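Local coordinates for protein hydrogenase maturation factor (Thermoanaerobacter tengcongensis, PDB 3VTH) that transfers a carbamoyl group from carbamoyl phosphate to HypE, probably in an ATP-dependent reaction, during the maturation of [NiFe]-hydrogenases, at residues 686-689 / 690-694; 524-527 / 528-531; 232-235 / 236-239; 308-311 / 312-316; 64-67 / 68-72. One frame throughout, in Å; residues are numbered along the deposited sequence.

In the fold
The five contacts are local ones, spread over three parts of a long multidomain chain. Contacts 1 and 2 lie in the Kae1-like carbamoyltransferase part and touch each other: Ile694 CD1 is 3.7 Å from Val524 CG1, and Ile688 packs on Val524 as well. In contact 2 the Phe530 side chain is about 14 Å from the bound iron(III) ion. Contacts 3 and 4 begin two helices of the YrdC-like part, with centres about 21 Å apart; the Val238 and Tyr310 side chains lie about 11 and 10 Å from the bound ATP analogue. Contact 5 ends a helix of the acylphosphatase part, its nearest atoms about 17 Å from contact 4.

Contact 1 (686-689 / 690-694); sequences NLIR and KETGI
Arg689 lays the aliphatic root of its side chain against the carbonyl of Ile694, CB coming to 3.3 Å from Ile694 O and CG following close behind. CG is anti to the backbone N (chi1 172°), and a bend at chi3 brings the guanidinium back beside Asn686, where Arg689 NH2 donates to Asn686 OD1 at 2.9 Å from a tilted position. The same head reaches beyond the turn: NH1 bonds to Asn695 OD1 and Ser720 O, and Phe722 meets it in a cation-pi contact. At the last turn of helix 666-692, Thr692 grips Ile688 O twice. Its OG1 donates at 2.7 Å to Ile688 O from above the carbonyl plane, a placing that follows from chi1 of 59°, and Thr692 N reaches Ile688 O at 2.9 Å nearly along the C=O axis. Ile688 CG2 runs beside the hydroxyl, 3.9 Å from Thr692 OG1, and the isoleucine side chain also packs on Ile522, Ile502 and Val524. Gly693 then leaves the helix with positive phi, a conformation that favours glycine, its N held 2.7 Å from Arg689 O. Ile694 N adds a weak bond to Thr692 OG1. The last-turn carbonyls of Ile688 and Arg689 are thus satisfied within the chain end, whereas the buried Ile694 O meets arginine carbons and has no hydrogen-bond partner in the model.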
loop_
_atom_site.group_PDB
_atom_site.type_symbol
_atom_site.label_atom_id
_atom_site.label_comp_id
_atom_site.label_asym_id
_atom_site.label_seq_id
_atom_site.Cartn_x
_atom_site.Cartn_y
_atom_site.Cartn_z
ATOM N N ASN A 686 -12.429 27.310 7.412
ATOM C CA ASN A 686 -13.533 28.012 8.046
ATOM C C ASN A 686 -14.062 29.159 7.183
ATOM O O ASN A 686 -15.276 29.367 7.093
ATOM C CB ASN A 686 -13.131 28.519 9.428
ATOM C CG ASN A 686 -13.478 27.533 10.516
ATOM O OD1 ASN A 686 -14.630 27.400 10.894
ATOM N ND2 ASN A 686 -12.482 26.796 10.986
ATOM N N LEU A 687 -13.137 29.887 6.555
ATOM C CA LEU A 687 -13.478 30.936 5.594
ATOM C C LEU A 687 -14.336 30.365 4.464
ATOM O O LEU A 687 -15.362 30.928 4.111
ATOM C CB LEU A 687 -12.210 31.574 5.021
ATOM C CG LEU A 687 -11.519 32.632 5.878
ATOM C CD1 LEU A 687 -10.095 32.845 5.387
ATOM C CD2 LEU A 687 -12.312 33.969 5.888
ATOM N N ILE A 688 -13.913 29.220 3.936
ATOM C CA ILE A 688 -14.584 28.587 2.810
ATOM C C ILE A 688 -15.974 28.070 3.202
ATOM O O ILE A 688 -16.952 28.287 2.472
ATOM C CB ILE A 688 -13.690 27.506 2.181
ATOM C CG1 ILE A 688 -12.433 28.172 1.602
ATOM C CG2 ILE A 688 -14.434 26.747 1.086
ATOM C CD1 ILE A 688 -11.290 27.190 1.331
ATOM N N ARG A 689 -16.075 27.439 4.374
ATOM C CA ARG A 689 -17.381 27.016 4.902
ATOM C C ARG A 689 -18.364 28.190 5.056
ATOM O O ARG A 689 -19.548 28.065 4.727
ATOM C CB ARG A 689 -17.225 26.258 6.232
ATOM C CG ARG A 689 -18.556 25.945 6.941
ATOM C CD ARG A 689 -18.389 24.927 8.057
ATOM N NE ARG A 689 -17.678 25.496 9.196
ATOM C CZ ARG A 689 -17.427 24.859 10.336
ATOM N NH1 ARG A 689 -17.827 23.599 10.534
ATOM N NH2 ARG A 689 -16.766 25.496 11.285
ATOM N N LYS A 690 -17.869 29.317 5.568
ATOM C CA LYS A 690 -18.697 30.511 5.751
ATOM C C LYS A 690 -19.250 30.986 4.395
ATOM O O LYS A 690 -20.426 31.316 4.294
ATOM C CB LYS A 690 -17.902 31.623 6.459
ATOM C CG LYS A 690 -18.728 32.540 7.360
ATOM C CD LYS A 690 -19.197 33.787 6.632
ATOM C CE LYS A 690 -20.463 34.366 7.256
ATOM N NZ LYS A 690 -21.647 33.475 7.017
ATOM N N GLU A 691 -18.407 30.972 3.359
ATOM C CA GLU A 691 -18.810 31.337 1.991
ATOM C C GLU A 691 -19.783 30.352 1.334
ATOM O O GLU A 691 -20.756 30.770 0.706
ATOM C CB GLU A 691 -17.586 31.480 1.081
ATOM C CG GLU A 691 -16.867 32.816 1.137
ATOM C CD GLU A 691 -15.688 32.881 0.159
ATOM O OE1 GLU A 691 -14.652 32.222 0.421
ATOM O OE2 GLU A 691 -15.796 33.591 -0.872
ATOM N N THR A 692 -19.518 29.053 1.478
ATOM C CA THR A 692 -20.180 28.015 0.671
ATOM C C THR A 692 -21.188 27.137 1.418
ATOM O O THR A 692 -21.988 26.451 0.790
ATOM C CB THR A 692 -19.143 27.074 0.025
ATOM O OG1 THR A 692 -18.356 26.455 1.056
ATOM C CG2 THR A 692 -18.214 27.842 -0.928
ATOM N N GLY A 693 -21.139 27.133 2.748
ATOM C CA GLY A 693 -21.953 26.207 3.540
ATOM C C GLY A 693 -21.399 24.779 3.594
ATOM O O GLY A 693 -21.937 23.944 4.315
ATOM N N ILE A 694 -20.323 24.499 2.850
ATOM C CA ILE A 694 -19.720 23.148 2.809
ATOM C C ILE A 694 -19.057 22.764 4.135
ATOM O O ILE A 694 -18.227 23.503 4.662
ATOM C CB ILE A 694 -18.748 22.978 1.611
ATOM C CG1 ILE A 694 -19.524 23.149 0.298
ATOM C CG2 ILE A 694 -18.040 21.607 1.657
ATOM C CD1 ILE A 694 -18.652 23.246 -0.932
#

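Contact 2 (524-527 / 528-531); sequences VCDL and KSFE
Val524 and Glu531 form an antiparallel hydrogen-bonded pair, their N and O atoms joined both ways at 2.8 Å, and Cys525 faces Phe530 in the next, non-hydrogen-bonded pair. There the two side chains leave the same face of the sheet and meet at their roots, Cys525 CB 3.5 Å from Phe530 CB; the phenylalanine ring carries on to meet the ring of His485. Beyond this pair Asp526 N bonds to Ser529 O, and the chain reverses through Leu527 and Lys528. Asp526 organises the reversal. With CG between its own backbone N and carbonyl carbon (chi1 54°), the carboxylate folds over the turn and OD1 accepts from Lys528 N at 2.8 Å, from above the carboxylate plane. Ser529 N adds a weak bond to the same oxygen, and Ser529 OG stands 3.0 Å from Asp526 OD1. Water 1 donates to Asp526 OD2 at 2.7 Å and also meets Ser529 OG, and so bridges the two side chains. Lys528 crosses the carboxylate with its methylene part, CG 3.3 Å from Asp526 OD1, but its amine continues past toward a bound phosphate ion, probably from the crystallisation liquor, in a long, weak ion pair. Leu527 turns to helices 483-494 and 737-749. The arrangement is a tight beta hairpin between strands 517-525 and 530-542, its two-residue tip held by an Asx turn.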
loop_
_atom_site.group_PDB
_atom_site.type_symbol
_atom_site.label_atom_id
_atom_site.label_comp_id
_atom_site.label_asym_id
_atom_site.label_seq_id
_atom_site.Cartn_x
_atom_site.Cartn_y
_atom_site.Cartn_z
ATOM N N VAL A 524 -12.370 23.475 -3.862
ATOM C CA VAL A 524 -13.711 22.971 -3.674
ATOM C C VAL A 524 -13.954 22.052 -4.866
ATOM O O VAL A 524 -13.883 22.490 -6.016
ATOM C CB VAL A 524 -14.749 24.091 -3.606
ATOM C CG1 VAL A 524 -16.156 23.508 -3.654
ATOM C CG2 VAL A 524 -14.541 24.932 -2.333
ATOM N N CYS A 525 -14.186 20.772 -4.597
ATOM C CA CYS A 525 -14.389 19.831 -5.691
ATOM C C CYS A 525 -15.410 18.746 -5.432
ATOM O O CYS A 525 -15.724 18.407 -4.285
ATOM C CB CYS A 525 -13.069 19.197 -6.120
ATOM S SG CYS A 525 -12.134 18.425 -4.812
ATOM N N ASP A 526 -15.935 18.214 -6.524
ATOM C CA ASP A 526 -16.713 16.987 -6.462
ATOM C C ASP A 526 -15.967 15.979 -7.318
ATOM O O ASP A 526 -14.786 16.160 -7.569
ATOM C CB ASP A 526 -18.167 17.214 -6.922
ATOM C CG ASP A 526 -18.272 17.865 -8.303
ATOM O OD1 ASP A 526 -17.316 17.796 -9.108
ATOM O OD2 ASP A 526 -19.340 18.460 -8.589
ATOM N N LEU A 527 -16.643 14.939 -7.795
ATOM C CA LEU A 527 -15.960 13.931 -8.600
ATOM C C LEU A 527 -15.862 14.343 -10.073
ATOM O O LEU A 527 -15.289 13.626 -10.883
ATOM C CB LEU A 527 -16.658 12.571 -8.468
ATOM C CG LEU A 527 -16.645 11.840 -7.110
ATOM C CD1 LEU A 527 -17.434 10.537 -7.184
ATOM C CD2 LEU A 527 -15.222 11.557 -6.639
ATOM N N LYS A 528 -16.438 15.478 -10.440
ATOM C CA LYS A 528 -16.417 15.852 -11.850
ATOM C C LYS A 528 -15.759 17.192 -12.179
ATOM O O LYS A 528 -15.673 17.558 -13.354
ATOM C CB LYS A 528 -17.829 15.794 -12.443
ATOM C CG LYS A 528 -18.874 16.627 -11.710
ATOM C CD LYS A 528 -20.282 16.326 -12.280
ATOM C CE LYS A 528 -21.374 17.054 -11.503
ATOM N NZ LYS A 528 -22.725 16.790 -12.081
ATOM N N SER A 529 -15.326 17.924 -11.155
ATOM C CA SER A 529 -14.746 19.266 -11.330
ATOM C C SER A 529 -14.079 19.722 -10.045
ATOM O O SER A 529 -14.340 19.169 -8.973
ATOM C CB SER A 529 -15.844 20.279 -11.677
ATOM O OG SER A 529 -16.763 20.378 -10.596
ATOM N N PHE A 530 -13.241 20.748 -10.160
ATOM C CA PHE A 530 -12.639 21.393 -9.003
ATOM C C PHE A 530 -12.543 22.893 -9.233
ATOM O O PHE A 530 -12.490 23.352 -10.379
ATOM C CB PHE A 530 -11.260 20.789 -8.690
ATOM C CG PHE A 530 -10.174 21.230 -9.634
ATOM C CD1 PHE A 530 -9.413 22.379 -9.367
ATOM C CD2 PHE A 530 -9.909 20.515 -10.783
ATOM C CE1 PHE A 530 -8.416 22.803 -10.253
ATOM C CE2 PHE A 530 -8.904 20.924 -11.657
ATOM C CZ PHE A 530 -8.158 22.064 -11.394
ATOM N N GLU A 531 -12.567 23.650 -8.141
ATOM C CA GLU A 531 -12.260 25.071 -8.174
ATOM C C GLU A 531 -11.110 25.293 -7.190
ATOM O O GLU A 531 -11.169 24.834 -6.056
ATOM C CB GLU A 531 -13.482 25.932 -7.802
ATOM C CG GLU A 531 -13.133 27.443 -7.754
ATOM C CD GLU A 531 -14.309 28.377 -7.409
ATOM O OE1 GLU A 531 -15.427 27.891 -7.113
ATOM O OE2 GLU A 531 -14.094 29.610 -7.424
HETATM O O HOH W 1 -19.852 20.042 -10.763
#

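Contact 3 (232-235 / 236-239); sequences ALDD and EAVA
Glu236 is the first residue of its segment to meet Asp234, the N-cap of helix 235-245 in the YrdC-like part of the protein. Its backbone N makes a weak, bent bond to Asp234 OD1 at 3.2 Å. Its side chain, extended beyond CG, carries the carboxylate back within a water's reach of Asp234, where water 2 donates both to Asp234 OD2 at 2.7 Å and to Glu236 OE2 at 3.0 Å. The two carboxylates, if both are charged, would probably repel each other, and the bridging water is likely to ease this, as may the amides of the helix start.

Ala237 gives the straighter capping bond: its N lies 3.2 Å from Asp234 OD1, with an angle of 160° at the hydrogen, and comes from well above the carboxylate plane. Asp234 CG is anti to the backbone N (chi1 -170°), and this brings the carboxylate round to the first-turn amides; Ala237 CB then packs against it, 3.6 Å from Asp234 CG. At Val238 the grip passes to the main chain. Its N bonds to Asp234 O at 3.1 Å, the first i to i+4 bond here, and its CG2 touches the same oxygen. Val238 is buried and also packs on Ile297. Asp235, whose carbonyl serves the next residue, sends its carboxylate to a neighbouring loop, where OD2 accepts from Lys295 N. Ala239 closes the segment: its N reaches Asp235 O at 3.1 Å, almost straight at 167°, while Ala239 CB rests 3.6 Å from that same oxygen.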
loop_
_atom_site.group_PDB
_atom_site.type_symbol
_atom_site.label_atom_id
_atom_site.label_comp_id
_atom_site.label_asym_id
_atom_site.label_seq_id
_atom_site.Cartn_x
_atom_site.Cartn_y
_atom_site.Cartn_z
ATOM N N ALA A 232 19.727 -7.108 12.307
ATOM C CA ALA A 232 19.399 -5.687 12.553
ATOM C C ALA A 232 20.084 -5.097 13.795
ATOM O O ALA A 232 19.954 -3.898 14.069
ATOM C CB ALA A 232 17.880 -5.485 12.628
ATOM N N LEU A 233 20.791 -5.936 14.554
ATOM C CA LEU A 233 21.605 -5.446 15.674
ATOM C C LEU A 233 23.079 -5.293 15.278
ATOM O O LEU A 233 23.901 -4.791 16.070
ATOM C CB LEU A 233 21.494 -6.374 16.905
ATOM C CG LEU A 233 20.131 -6.637 17.574
ATOM C CD1 LEU A 233 20.319 -7.454 18.861
ATOM C CD2 LEU A 233 19.412 -5.355 17.891
ATOM N N ASP A 234 23.410 -5.708 14.053
ATOM C CA ASP A 234 24.803 -5.717 13.587
ATOM C C ASP A 234 25.139 -4.482 12.729
ATOM O O ASP A 234 24.805 -4.433 11.536
ATOM C CB ASP A 234 25.096 -7.040 12.842
ATOM C CG ASP A 234 26.577 -7.241 12.526
ATOM O OD1 ASP A 234 27.301 -6.253 12.324
ATOM O OD2 ASP A 234 27.015 -8.412 12.447
ATOM N N ASP A 235 25.812 -3.512 13.358
ATOM C CA ASP A 235 26.225 -2.244 12.733
ATOM C C ASP A 235 26.921 -2.404 11.374
ATOM O O ASP A 235 26.541 -1.746 10.404
ATOM C CB ASP A 235 27.167 -1.452 13.658
ATOM C CG ASP A 235 26.435 -0.554 14.659
ATOM O OD1 ASP A 235 27.070 0.393 15.172
ATOM O OD2 ASP A 235 25.261 -0.787 14.969
ATOM N N GLU A 236 27.943 -3.257 11.295
ATOM C CA GLU A 236 28.707 -3.368 10.048
ATOM C C GLU A 236 27.943 -4.139 8.960
ATOM O O GLU A 236 28.097 -3.839 7.768
ATOM C CB GLU A 236 30.150 -3.888 10.271
ATOM C CG GLU A 236 30.385 -5.339 9.911
ATOM C CD GLU A 236 31.837 -5.773 10.093
ATOM O OE1 GLU A 236 32.746 -5.085 9.581
ATOM O OE2 GLU A 236 32.065 -6.823 10.739
ATOM N N ALA A 237 27.089 -5.086 9.369
ATOM C CA ALA A 237 26.286 -5.850 8.417
ATOM C C ALA A 237 25.308 -4.929 7.706
ATOM O O ALA A 237 25.116 -5.034 6.495
ATOM C CB ALA A 237 25.537 -6.998 9.107
ATOM N N VAL A 238 24.702 -4.029 8.479
ATOM C CA VAL A 238 23.756 -3.039 7.962
ATOM C C VAL A 238 24.470 -2.078 7.015
ATOM O O VAL A 238 23.969 -1.820 5.921
ATOM C CB VAL A 238 23.032 -2.280 9.113
ATOM C CG1 VAL A 238 22.171 -1.104 8.579
ATOM C CG2 VAL A 238 22.176 -3.242 9.916
ATOM N N ALA A 239 25.631 -1.567 7.428
ATOM C CA ALA A 239 26.457 -0.715 6.576
ATOM C C ALA A 239 26.829 -1.415 5.258
ATOM O O ALA A 239 26.806 -0.799 4.196
ATOM C CB ALA A 239 27.737 -0.267 7.322
HETATM O O HOH W 2 29.458 -8.214 11.301
#

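Contact 4 (308-311 / 312-316); sequences LPYA and PIHYL
Tyr310 and His314 make a T-shaped aromatic pair: the imidazole turns an edge to the face of the phenol ring, with centroids of Tyr310 and His314 4.4 Å apart and planes at 60°. Tyr310 reaches this place because its CG sits between the backbone N and the carbonyl carbon (chi1 62°), which stands the ring up beside the start of the helix. Arg385 makes a cation-pi contact with the same tyrosine, and Met255 touches both side chains. A leucine at Tyr310 would probably leave the imidazole edge without an aromatic face to point at and Arg385 without its pi partner.

A second aromatic contact is of the CH-pi kind. Pro309 CB lies over the centre of the Tyr315 ring, 3.7 Å from its centroid and 11° off the normal, and also presses on His314, CB to CB at 3.6 Å. These contacts lie where the chain passes from strand 303-307 into helix 312-320 of the YrdC-like part, with Ala311 at the N-cap and Pro312 as the first helical residue. Pro312 and Tyr315 also pack on Leu121 of helix 115-121, part of the first zinc finger.

Of the polar bonds, His314 N donates to Ala311 O at 3.0 Å, from above the carbonyl plane. Pro309 O accepts from Arg281 NH1 and from water 3 at 3.0 Å; the water lies in the plane of the Tyr315 ring, 2.9 Å from Tyr315 OH.

Among apolar neighbours, Ala311 CB touches Pro312 CD at 3.5 Å and Ile313 CG1 at 4.1 Å.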
loop_
_atom_site.group_PDB
_atom_site.type_symbol
_atom_site.label_atom_id
_atom_site.label_comp_id
_atom_site.label_asym_id
_atom_site.label_seq_id
_atom_site.Cartn_x
_atom_site.Cartn_y
_atom_site.Cartn_z
ATOM N N LEU A 308 5.977 -8.767 11.530
ATOM C CA LEU A 308 6.090 -10.056 12.196
ATOM C C LEU A 308 6.293 -11.123 11.119
ATOM O O LEU A 308 6.140 -10.828 9.941
ATOM C CB LEU A 308 4.816 -10.322 13.015
ATOM C CG LEU A 308 4.548 -9.344 14.168
ATOM C CD1 LEU A 308 3.265 -9.700 14.927
ATOM C CD2 LEU A 308 5.734 -9.295 15.141
ATOM N N PRO A 309 6.642 -12.363 11.512
ATOM C CA PRO A 309 6.778 -13.453 10.541
ATOM C C PRO A 309 5.486 -13.638 9.734
ATOM O O PRO A 309 4.382 -13.481 10.300
ATOM C CB PRO A 309 6.997 -14.680 11.432
ATOM C CG PRO A 309 7.662 -14.153 12.650
ATOM C CD PRO A 309 6.985 -12.803 12.880
ATOM N N TYR A 310 5.607 -13.946 8.440
ATOM C CA TYR A 310 4.419 -14.145 7.604
ATOM C C TYR A 310 4.399 -15.445 6.803
ATOM O O TYR A 310 3.354 -15.827 6.254
ATOM C CB TYR A 310 4.135 -12.928 6.695
ATOM C CG TYR A 310 5.202 -12.573 5.683
ATOM C CD1 TYR A 310 6.195 -11.629 5.996
ATOM C CD2 TYR A 310 5.219 -13.165 4.406
ATOM C CE1 TYR A 310 7.183 -11.288 5.071
ATOM C CE2 TYR A 310 6.211 -12.831 3.462
ATOM C CZ TYR A 310 7.179 -11.883 3.804
ATOM O OH TYR A 310 8.167 -11.535 2.908
ATOM N N ALA A 311 5.537 -16.129 6.745
ATOM C CA ALA A 311 5.616 -17.409 6.054
ATOM C C ALA A 311 6.238 -18.422 7.014
ATOM O O ALA A 311 6.928 -18.027 7.961
ATOM C CB ALA A 311 6.434 -17.281 4.781
ATOM N N PRO A 312 6.000 -19.729 6.789
ATOM C CA PRO A 312 6.598 -20.706 7.709
ATOM C C PRO A 312 8.119 -20.618 7.847
ATOM O O PRO A 312 8.636 -20.868 8.943
ATOM C CB PRO A 312 6.184 -22.054 7.109
ATOM C CG PRO A 312 4.885 -21.733 6.413
ATOM C CD PRO A 312 5.121 -20.388 5.798
ATOM N N ILE A 313 8.833 -20.286 6.766
ATOM C CA ILE A 313 10.291 -20.142 6.851
ATOM C C ILE A 313 10.746 -19.116 7.905
ATOM O O ILE A 313 11.831 -19.255 8.473
ATOM C CB ILE A 313 10.959 -19.821 5.488
ATOM C CG1 ILE A 313 10.325 -18.581 4.833
ATOM C CG2 ILE A 313 10.890 -21.056 4.556
ATOM C CD1 ILE A 313 11.234 -17.889 3.797
ATOM N N HIS A 314 9.935 -18.079 8.139
ATOM C CA HIS A 314 10.306 -17.036 9.114
ATOM C C HIS A 314 10.219 -17.576 10.525
ATOM O O HIS A 314 11.103 -17.314 11.345
ATOM C CB HIS A 314 9.414 -15.790 9.014
ATOM C CG HIS A 314 9.311 -15.217 7.639
ATOM N ND1 HIS A 314 10.413 -14.947 6.855
ATOM C CD2 HIS A 314 8.235 -14.831 6.920
ATOM C CE1 HIS A 314 10.017 -14.445 5.700
ATOM N NE2 HIS A 314 8.701 -14.363 5.715
ATOM N N TYR A 315 9.152 -18.320 10.816
ATOM C CA TYR A 315 9.010 -18.947 12.131
ATOM C C TYR A 315 10.129 -19.935 12.397
ATOM O O TYR A 315 10.634 -20.028 13.524
ATOM C CB TYR A 315 7.658 -19.649 12.268
ATOM C CG TYR A 315 6.477 -18.709 12.308
ATOM C CD1 TYR A 315 6.066 -18.128 13.504
ATOM C CD2 TYR A 315 5.753 -18.419 11.145
ATOM C CE1 TYR A 315 4.951 -17.256 13.543
ATOM C CE2 TYR A 315 4.657 -17.562 11.172
ATOM C CZ TYR A 315 4.260 -16.998 12.377
ATOM O OH TYR A 315 3.175 -16.168 12.388
ATOM N N LEU A 316 10.506 -20.689 11.365
ATOM C CA LEU A 316 11.625 -21.623 11.473
ATOM C C LEU A 316 12.948 -20.887 11.738
ATOM O O LEU A 316 13.726 -21.266 12.619
ATOM C CB LEU A 316 11.722 -22.487 10.215
ATOM C CG LEU A 316 10.577 -23.493 9.983
ATOM C CD1 LEU A 316 10.702 -24.158 8.612
ATOM C CD2 LEU A 316 10.500 -24.529 11.086
HETATM O O HOH W 3 2.032 -15.357 9.906
#

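Contact 5 (64-67 / 68-72); sequences IREI and KENPP
Lys68 runs its extended chain alongside Ile64, both pointing the same way, with Lys68 CE 3.7 Å from Ile64 CG2. Its CG brushes Ile64 O, the oxygen that accepts from Lys68 N at 3.0 Å, and the side chain also touches Ile80 of the sheet.

Glu66 bends at chi2 (-84°) and sends its carboxylate on toward the end of the helix, where it crosses the side-chain amide of Asn70 with the two planes 59° apart. Behind this meeting Glu66 O takes Asn70 N at 2.9 Å, the last bond before Asn70 departs from helical angles. The glutamate also lies on Ile32 and Tyr36. An alanine here is likely to leave the Asn70 amide freer to turn and part of Ile32 and Tyr36 less covered.

Ile67 is buried, its side chain packed on Ile16 and Ile32; across the contact its carbonyl does the touching. Ile67 O meets Pro71 CD at 3.4 Å, and the Pro71 N beside it has no hydrogen to offer, so Pro71 N cannot continue the helical hydrogen bonding there. Elsewhere on the turn Glu69 lies beside Arg65 by carbon contact, OE2 3.3 Å from Arg65 CG, the opposite charges standing too far apart for a salt bridge.

The contact forms the C-terminal end of helix 57-69, packed by Ile64 and Ile67 on the sheet, as in the alpha/beta sandwich of acylphosphatases.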
loop_
_atom_site.group_PDB
_atom_site.type_symbol
_atom_site.label_atom_id
_atom_site.label_comp_id
_atom_site.label_asym_id
_atom_site.label_seq_id
_atom_site.Cartn_x
_atom_site.Cartn_y
_atom_site.Cartn_z
ATOM N N ILE A 64 -28.387 -21.103 4.708
ATOM C CA ILE A 64 -28.125 -19.728 4.263
ATOM C C ILE A 64 -27.649 -18.856 5.434
ATOM O O ILE A 64 -26.702 -18.080 5.298
ATOM C CB ILE A 64 -29.361 -19.105 3.569
ATOM C CG1 ILE A 64 -29.634 -19.796 2.226
ATOM C CG2 ILE A 64 -29.190 -17.599 3.378
ATOM C CD1 ILE A 64 -30.972 -19.360 1.559
ATOM N N ARG A 65 -28.310 -19.009 6.579
ATOM C CA ARG A 65 -27.958 -18.291 7.804
ATOM C C ARG A 65 -26.525 -18.605 8.249
ATOM O O ARG A 65 -25.804 -17.705 8.677
ATOM C CB ARG A 65 -28.949 -18.645 8.911
ATOM C CG ARG A 65 -29.014 -17.673 10.066
ATOM C CD ARG A 65 -30.267 -17.938 10.941
ATOM N NE ARG A 65 -30.252 -19.282 11.529
ATOM C CZ ARG A 65 -31.177 -20.228 11.331
ATOM N NH1 ARG A 65 -32.249 -20.006 10.566
ATOM N NH2 ARG A 65 -31.036 -21.408 11.929
ATOM N N GLU A 66 -26.115 -19.872 8.148
ATOM C CA GLU A 66 -24.727 -20.242 8.475
ATOM C C GLU A 66 -23.725 -19.540 7.567
ATOM O O GLU A 66 -22.704 -19.044 8.040
ATOM C CB GLU A 66 -24.503 -21.751 8.437
ATOM C CG GLU A 66 -24.553 -22.429 9.803
ATOM C CD GLU A 66 -23.219 -22.365 10.531
ATOM O OE1 GLU A 66 -22.251 -22.999 10.059
ATOM O OE2 GLU A 66 -23.138 -21.685 11.581
ATOM N N ILE A 67 -24.022 -19.493 6.273
ATOM C CA ILE A 67 -23.156 -18.788 5.335
ATOM C C ILE A 67 -23.050 -17.307 5.710
ATOM O O ILE A 67 -21.945 -16.768 5.785
ATOM C CB ILE A 67 -23.621 -18.929 3.880
ATOM C CG1 ILE A 67 -23.455 -20.372 3.405
ATOM C CG2 ILE A 67 -22.802 -17.993 2.984
ATOM C CD1 ILE A 67 -24.119 -20.678 2.072
ATOM N N LYS A 68 -24.190 -16.666 5.965
ATOM C CA LYS A 68 -24.225 -15.245 6.315
ATOM C C LYS A 68 -23.544 -14.975 7.659
ATOM O O LYS A 68 -22.868 -13.959 7.811
ATOM C CB LYS A 68 -25.670 -14.704 6.317
ATOM C CG LYS A 68 -26.376 -14.790 4.942
ATOM C CD LYS A 68 -27.834 -14.365 5.010
ATOM C CE LYS A 68 -28.388 -14.022 3.631
ATOM N NZ LYS A 68 -29.853 -13.701 3.677
ATOM N N GLU A 69 -23.713 -15.884 8.620
ATOM C CA GLU A 69 -23.234 -15.670 9.995
ATOM C C GLU A 69 -21.769 -16.020 10.237
ATOM O O GLU A 69 -21.075 -15.304 10.960
ATOM C CB GLU A 69 -24.103 -16.416 11.008
ATOM C CG GLU A 69 -25.310 -15.626 11.472
ATOM C CD GLU A 69 -26.279 -16.456 12.304
ATOM O OE1 GLU A 69 -25.887 -17.529 12.820
ATOM O OE2 GLU A 69 -27.441 -16.028 12.438
ATOM N N ASN A 70 -21.307 -17.145 9.696
ATOM C CA ASN A 70 -19.874 -17.449 9.817
ATOM C C ASN A 70 -19.246 -17.978 8.548
ATOM O O ASN A 70 -18.905 -19.158 8.457
ATOM C CB ASN A 70 -19.523 -18.291 11.052
ATOM C CG ASN A 70 -20.314 -19.537 11.145
ATOM O OD1 ASN A 70 -21.407 -19.550 11.726
ATOM N ND2 ASN A 70 -19.762 -20.627 10.609
ATOM N N PRO A 71 -19.100 -17.085 7.560
ATOM C CA PRO A 71 -18.435 -17.442 6.332
ATOM C C PRO A 71 -16.957 -17.730 6.612
ATOM O O PRO A 71 -16.450 -17.401 7.686
ATOM C CB PRO A 71 -18.585 -16.171 5.482
ATOM C CG PRO A 71 -18.637 -15.079 6.451
ATOM C CD PRO A 71 -19.370 -15.634 7.637
ATOM N N PRO A 72 -16.261 -18.336 5.647
ATOM C CA PRO A 72 -14.847 -18.637 5.873
ATOM C C PRO A 72 -14.056 -17.378 6.237
ATOM O O PRO A 72 -14.410 -16.273 5.805
ATOM C CB PRO A 72 -14.397 -19.201 4.522
ATOM C CG PRO A 72 -15.711 -19.803 3.925
ATOM C CD PRO A 72 -16.726 -18.775 4.319
#